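Local coordinates for protein beta-lactamase (Klebsiella pneumoniae, PDB 6KBY) that probably hydrolyses beta-lactam antibiotics to substituted beta-amino acids, as a class C beta-lactamase, and binds adenosine monophosphate in its ligand pocket, at residues A[127-137]-A[218-226]. Residues are numbered along the deposited sequence; the frame is centred on the assembly and turned at random.
Sequences MPEDIKNTTQL and VNMEILGNE
Met127, its chain bent at chi2 and chi3, curls CE over the turn backbone, 3.8 Å from Ile222 O and near Leu223 CB, while its CG faces the CG2 branch of Ile222. A type I turn from Pro128 to Ile131 follows. Ile131 lays CG2 against Ile222 CG2 at 3.9 Å, and a water bridges the two backbones, donating to Ile131 O and accepting from Ile222 N. The CB of Lys132 faces away, but the chain folds back at chi2 (-60°) and brings NZ to Glu221 OE2, a long salt bridge of 3.6 Å at the exposed border; NZ also makes a weak bond to Glu129 O. Asn133 and Gln136 form a capping box: Gln136 N binds Asn133 OD1 almost straight (2.8 Å, 170°), and Gln136 OE1 accepts from both Lys132 N and, from above its carbonyl plane, Asn133 N. Beside this helix start, extended Ile222 drives CD1 to 3.4 Å from Asn133 O. One turn further on, Leu137 sets its CB against Ile222 CD1 and its CD2 3.8 Å from Leu223 CD1. Ile222 and Leu223, corners of a type II turn closed by the Gly224 N to Glu221 O bond, thus pack against the capped start of helix 134-143. Met127 and Glu221 also touch the bound AMP, so this pairing of loops contributes to the ligand pocket of the class C beta-lactamase fold.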
ATOM      1  N   MET A 127       0.372   3.237  16.866  1.00  7.97           N
ATOM      2  CA  MET A 127       0.714   2.450  18.042  1.00  9.05           C
ATOM      3  C   MET A 127       1.254   3.373  19.131  1.00  9.96           C
ATOM      4  O   MET A 127       2.115   4.216  18.847  1.00 11.26           O
ATOM      5  CB  MET A 127       1.805   1.450  17.664  1.00 11.33           C
ATOM      6  CG  MET A 127       2.151   0.467  18.762  1.00 12.98           C
ATOM      7  SD  MET A 127       0.875  -0.790  18.955  1.00 12.07           S
ATOM      8  CE  MET A 127       1.114  -1.718  17.443  1.00 11.69           C
ATOM      9  N   PRO A 128       0.780   3.257  20.369  1.00 11.05           N
ATOM     10  CA  PRO A 128       1.398   4.023  21.460  1.00 12.15           C
ATOM     11  C   PRO A 128       2.905   3.798  21.487  1.00 13.14           C
ATOM     12  O   PRO A 128       3.385   2.671  21.378  1.00 13.02           O
ATOM     13  CB  PRO A 128       0.715   3.458  22.710  1.00 14.18           C
ATOM     14  CG  PRO A 128      -0.631   3.014  22.214  1.00 12.85           C
ATOM     15  CD  PRO A 128      -0.398   2.494  20.815  1.00 10.74           C
ATOM     16  N   GLU A 129       3.657   4.896  21.623  1.00 17.29           N
ATOM     17  CA  GLU A 129       5.108   4.825  21.467  1.00 17.56           C
ATOM     18  C   GLU A 129       5.766   3.958  22.534  1.00 19.25           C
ATOM     19  O   GLU A 129       6.848   3.406  22.300  1.00 20.36           O
ATOM     20  CB  GLU A 129       5.719   6.228  21.482  1.00 21.67           C
ATOM     21  CG  GLU A 129       5.488   7.028  20.212  1.00 26.50           C
ATOM     22  CD  GLU A 129       6.192   8.373  20.236  1.00 29.04           C
ATOM     23  OE1 GLU A 129       7.063   8.577  21.109  1.00 33.55           O
ATOM     24  OE2 GLU A 129       5.873   9.226  19.381  1.00 34.13           O
ATOM     25  N   ASP A 130       5.141   3.826  23.701  1.00 17.25           N
ATOM     26  CA  ASP A 130       5.742   3.070  24.792  1.00 17.53           C
ATOM     27  C   ASP A 130       5.589   1.564  24.639  1.00 17.75           C
ATOM     28  O   ASP A 130       6.158   0.819  25.446  1.00 20.01           O
ATOM     29  CB  ASP A 130       5.150   3.517  26.131  1.00 19.19           C
ATOM     30  CG  ASP A 130       3.656   3.309  26.197  1.00 22.30           C
ATOM     31  OD1 ASP A 130       2.932   3.986  25.436  1.00 22.96           O
ATOM     32  OD2 ASP A 130       3.201   2.470  27.002  1.00 28.19           O
ATOM     33  N   ILE A 131       4.844   1.091  23.642  1.00 15.34           N
ATOM     34  CA  ILE A 131       4.665  -0.342  23.441  1.00 16.75           C
ATOM     35  C   ILE A 131       5.868  -0.874  22.668  1.00 16.87           C
ATOM     36  O   ILE A 131       6.051  -0.560  21.489  1.00 16.95           O
ATOM     37  CB  ILE A 131       3.352  -0.651  22.716  1.00 15.46           C
ATOM     38  CG1 ILE A 131       2.172  -0.217  23.587  1.00 18.07           C
ATOM     39  CG2 ILE A 131       3.266  -2.131  22.391  1.00 16.43           C
ATOM     40  CD1 ILE A 131       0.831  -0.425  22.934  1.00 18.75           C
ATOM     41  N   LYS A 132       6.686  -1.689  23.333  1.00 18.53           N
ATOM     42  CA  LYS A 132       7.918  -2.205  22.753  1.00 19.44           C
ATOM     43  C   LYS A 132       7.902  -3.704  22.501  1.00 20.32           C
ATOM     44  O   LYS A 132       8.625  -4.171  21.619  1.00 23.82           O
ATOM     45  CB  LYS A 132       9.111  -1.877  23.662  1.00 22.47           C
ATOM     46  CG  LYS A 132       9.288  -0.395  23.946  1.00 23.88           C
ATOM     47  CD  LYS A 132       9.507   0.387  22.665  1.00 23.00           C
ATOM     48  CE  LYS A 132       9.740   1.863  22.948  1.00 26.23           C
ATOM     49  NZ  LYS A 132       9.962   2.636  21.695  1.00 28.86           N
ATOM     50  N   ASN A 133       7.104  -4.470  23.242  1.00 18.01           N
ATOM     51  CA  ASN A 133       7.136  -5.920  23.141  1.00 19.80           C
ATOM     52  C   ASN A 133       5.718  -6.474  23.154  1.00 18.27           C
ATOM     53  O   ASN A 133       4.742  -5.751  23.375  1.00 17.43           O
ATOM     54  CB  ASN A 133       7.996  -6.546  24.249  1.00 19.84           C
ATOM     55  CG  ASN A 133       7.513  -6.183  25.642  1.00 21.41           C
ATOM     56  OD1 ASN A 133       6.322  -6.265  25.942  1.00 20.63           O
ATOM     57  ND2 ASN A 133       8.441  -5.780  26.502  1.00 22.29           N
ATOM     58  N   THR A 134       5.620  -7.786  22.927  1.00 19.35           N
ATOM     59  CA  THR A 134       4.315  -8.433  22.823  1.00 18.33           C
ATOM     60  C   THR A 134       3.543  -8.356  24.134  1.00 18.93           C
ATOM     61  O   THR A 134       2.316  -8.212  24.128  1.00 18.70           O
ATOM     62  CB  THR A 134       4.490  -9.886  22.376  1.00 21.79           C
ATOM     63  OG1 THR A 134       5.227  -9.917  21.148  1.00 22.71           O
ATOM     64  CG2 THR A 134       3.138 -10.550  22.159  1.00 24.56           C
ATOM     65  N   THR A 135       4.243  -8.452  25.267  1.00 19.78           N
ATOM     66  CA  THR A 135       3.578  -8.348  26.562  1.00 20.09           C
ATOM     67  C   THR A 135       2.856  -7.013  26.700  1.00 17.87           C
ATOM     68  O   THR A 135       1.673  -6.964  27.063  1.00 16.86           O
ATOM     69  CB  THR A 135       4.603  -8.521  27.686  1.00 22.50           C
ATOM     70  OG1 THR A 135       5.183  -9.829  27.608  1.00 26.51           O
ATOM     71  CG2 THR A 135       3.944  -8.338  29.050  1.00 22.98           C
ATOM     72  N   GLN A 136       3.558  -5.916  26.412  1.00 16.83           N
ATOM     73  CA  GLN A 136       2.947  -4.595  26.492  1.00 15.22           C
ATOM     74  C   GLN A 136       1.842  -4.433  25.458  1.00 15.13           C
ATOM     75  O   GLN A 136       0.814  -3.801  25.733  1.00 13.93           O
ATOM     76  CB  GLN A 136       4.018  -3.527  26.300  1.00 15.69           C
ATOM     77  CG  GLN A 136       5.097  -3.568  27.370  1.00 17.59           C
ATOM     78  CD  GLN A 136       6.351  -2.822  26.963  1.00 20.05           C
ATOM     79  OE1 GLN A 136       6.625  -2.642  25.776  1.00 19.42           O
ATOM     80  NE2 GLN A 136       7.124  -2.384  27.950  1.00 23.61           N
ATOM     81  N   LEU A 137       2.039  -4.990  24.261  1.00 14.25           N
ATOM     82  CA  LEU A 137       1.019  -4.901  23.220  1.00 13.62           C
ATOM     83  C   LEU A 137      -0.268  -5.578  23.663  1.00 13.93           C
ATOM     84  O   LEU A 137      -1.359  -5.006  23.543  1.00 13.00           O
ATOM     85  CB  LEU A 137       1.536  -5.547  21.935  1.00 14.66           C
ATOM     86  CG  LEU A 137       0.531  -5.696  20.789  1.00 13.57           C
ATOM     87  CD1 LEU A 137       0.137  -4.332  20.239  1.00 14.73           C
ATOM     88  CD2 LEU A 137       1.085  -6.590  19.687  1.00 16.21           C
ATOM     89  N   VAL A 218      13.594   4.444   7.903  1.00 11.14           N
ATOM     90  CA  VAL A 218      12.497   4.197   8.830  1.00 11.12           C
ATOM     91  C   VAL A 218      12.934   3.262   9.951  1.00 13.29           C
ATOM     92  O   VAL A 218      13.672   2.292   9.735  1.00 15.44           O
ATOM     93  CB  VAL A 218      11.271   3.658   8.072  1.00 11.84           C
ATOM     94  CG1 VAL A 218      11.579   2.327   7.400  1.00 14.36           C
ATOM     95  CG2 VAL A 218      10.074   3.533   8.999  1.00 13.47           C
ATOM     96  N   ASN A 219      12.470   3.556  11.166  1.00 13.50           N
ATOM     97  CA  ASN A 219      12.745   2.728  12.334  1.00 15.90           C
ATOM     98  C   ASN A 219      11.611   1.726  12.491  1.00 13.57           C
ATOM     99  O   ASN A 219      10.445   2.118  12.600  1.00 15.55           O
ATOM    100  CB  ASN A 219      12.855   3.592  13.589  1.00 20.04           C
ATOM    101  CG  ASN A 219      13.272   2.795  14.806  1.00 23.91           C
ATOM    102  OD1 ASN A 219      14.073   1.864  14.707  1.00 27.19           O
ATOM    103  ND2 ASN A 219      12.723   3.148  15.965  1.00 26.95           N
ATOM    104  N   MET A 220      11.950   0.444  12.497  1.00 13.78           N
ATOM    105  CA  MET A 220      10.956  -0.617  12.528  1.00 13.18           C
ATOM    106  C   MET A 220      10.643  -0.996  13.971  1.00 16.46           C
ATOM    107  O   MET A 220      11.521  -1.474  14.699  1.00 18.50           O
ATOM    108  CB  MET A 220      11.477  -1.830  11.762  1.00 16.46           C
ATOM    109  CG  MET A 220      11.740  -1.556  10.293  1.00 14.07           C
ATOM    110  SD  MET A 220      10.305  -0.846   9.442  1.00 12.94           S
ATOM    111  CE  MET A 220       9.031  -2.011   9.895  1.00 13.16           C
ATOM    112  N   GLU A 221       9.392  -0.802  14.375  1.00 12.80           N
ATOM    113  CA  GLU A 221       8.928  -1.081  15.727  1.00 14.61           C
ATOM    114  C   GLU A 221       7.837  -2.158  15.688  1.00 13.26           C
ATOM    115  O   GLU A 221       7.573  -2.759  14.643  1.00 12.60           O
ATOM    116  CB  GLU A 221       8.507   0.224  16.402  1.00 17.14           C
ATOM    117  CG  GLU A 221       9.651   1.229  16.493  1.00 16.39           C
ATOM    118  CD  GLU A 221       9.281   2.471  17.273  1.00 26.62           C
ATOM    119  OE1 GLU A 221       8.182   3.017  17.042  1.00 27.84           O
ATOM    120  OE2 GLU A 221      10.088   2.896  18.127  1.00 32.44           O
ATOM    121  N   ILE A 222       7.197  -2.400  16.835  1.00 15.38           N
ATOM    122  CA  ILE A 222       6.333  -3.572  16.962  1.00 14.11           C
ATOM    123  C   ILE A 222       5.150  -3.496  15.995  1.00 10.81           C
ATOM    124  O   ILE A 222       4.512  -2.445  15.834  1.00 12.58           O
ATOM    125  CB  ILE A 222       5.893  -3.767  18.423  1.00 16.33           C
ATOM    126  CG1 ILE A 222       5.216  -5.127  18.592  1.00 18.17           C
ATOM    127  CG2 ILE A 222       4.984  -2.630  18.877  1.00 17.37           C
ATOM    128  CD1 ILE A 222       4.945  -5.487  20.028  1.00 19.68           C
ATOM    129  N   LEU A 223       4.872  -4.620  15.326  1.00 11.44           N
ATOM    130  CA  LEU A 223       3.861  -4.722  14.266  1.00 10.30           C
ATOM    131  C   LEU A 223       4.085  -3.722  13.135  1.00 10.42           C
ATOM    132  O   LEU A 223       3.172  -3.453  12.340  1.00 10.76           O
ATOM    133  CB  LEU A 223       2.421  -4.655  14.791  1.00 11.23           C
ATOM    134  CG  LEU A 223       1.972  -5.779  15.728  1.00 12.83           C
ATOM    135  CD1 LEU A 223       0.491  -5.644  16.061  1.00 13.26           C
ATOM    136  CD2 LEU A 223       2.269  -7.162  15.158  1.00 15.02           C
ATOM    137  N   GLY A 224       5.302  -3.179  13.032  1.00 10.48           N
ATOM    138  CA  GLY A 224       5.594  -2.214  11.989  1.00 11.19           C
ATOM    139  C   GLY A 224       5.764  -2.814  10.612  1.00  9.28           C
ATOM    140  O   GLY A 224       5.463  -2.160   9.607  1.00 10.51           O
ATOM    141  N   ASN A 225       6.250  -4.050  10.530  1.00  8.83           N
ATOM    142  CA  ASN A 225       6.392  -4.675   9.221  1.00  8.54           C
ATOM    143  C   ASN A 225       5.061  -4.701   8.488  1.00  7.41           C
ATOM    144  O   ASN A 225       4.995  -4.407   7.286  1.00  8.05           O
ATOM    145  CB  ASN A 225       6.933  -6.093   9.368  1.00 10.55           C
ATOM    146  CG  ASN A 225       8.435  -6.132   9.526  1.00 12.02           C
ATOM    147  OD1 ASN A 225       9.143  -5.231   9.088  1.00 12.89           O
ATOM    148  ND2 ASN A 225       8.929  -7.191  10.143  1.00 15.74           N
ATOM    149  N   GLU A 226       3.995  -5.060   9.208  1.00  7.82           N
ATOM    150  CA  GLU A 226       2.659  -5.146   8.631  1.00  8.05           C
ATOM    151  C   GLU A 226       2.194  -3.800   8.096  1.00  7.64           C
ATOM    152  O   GLU A 226       1.575  -3.730   7.025  1.00  8.95           O
ATOM    153  CB  GLU A 226       1.685  -5.590   9.721  1.00  8.76           C
ATOM    154  CG  GLU A 226       1.752  -7.050  10.128  1.00  9.41           C
ATOM    155  CD  GLU A 226       2.773  -7.385  11.201  1.00  9.76           C
ATOM    156  OE1 GLU A 226       3.702  -6.596  11.485  1.00 10.23           O
ATOM    157  OE2 GLU A 226       2.624  -8.497  11.769  1.00 11.84           O
TER
HETATM  158  O   HOH W   1       8.013  -0.945  19.342  1.00 20.82           O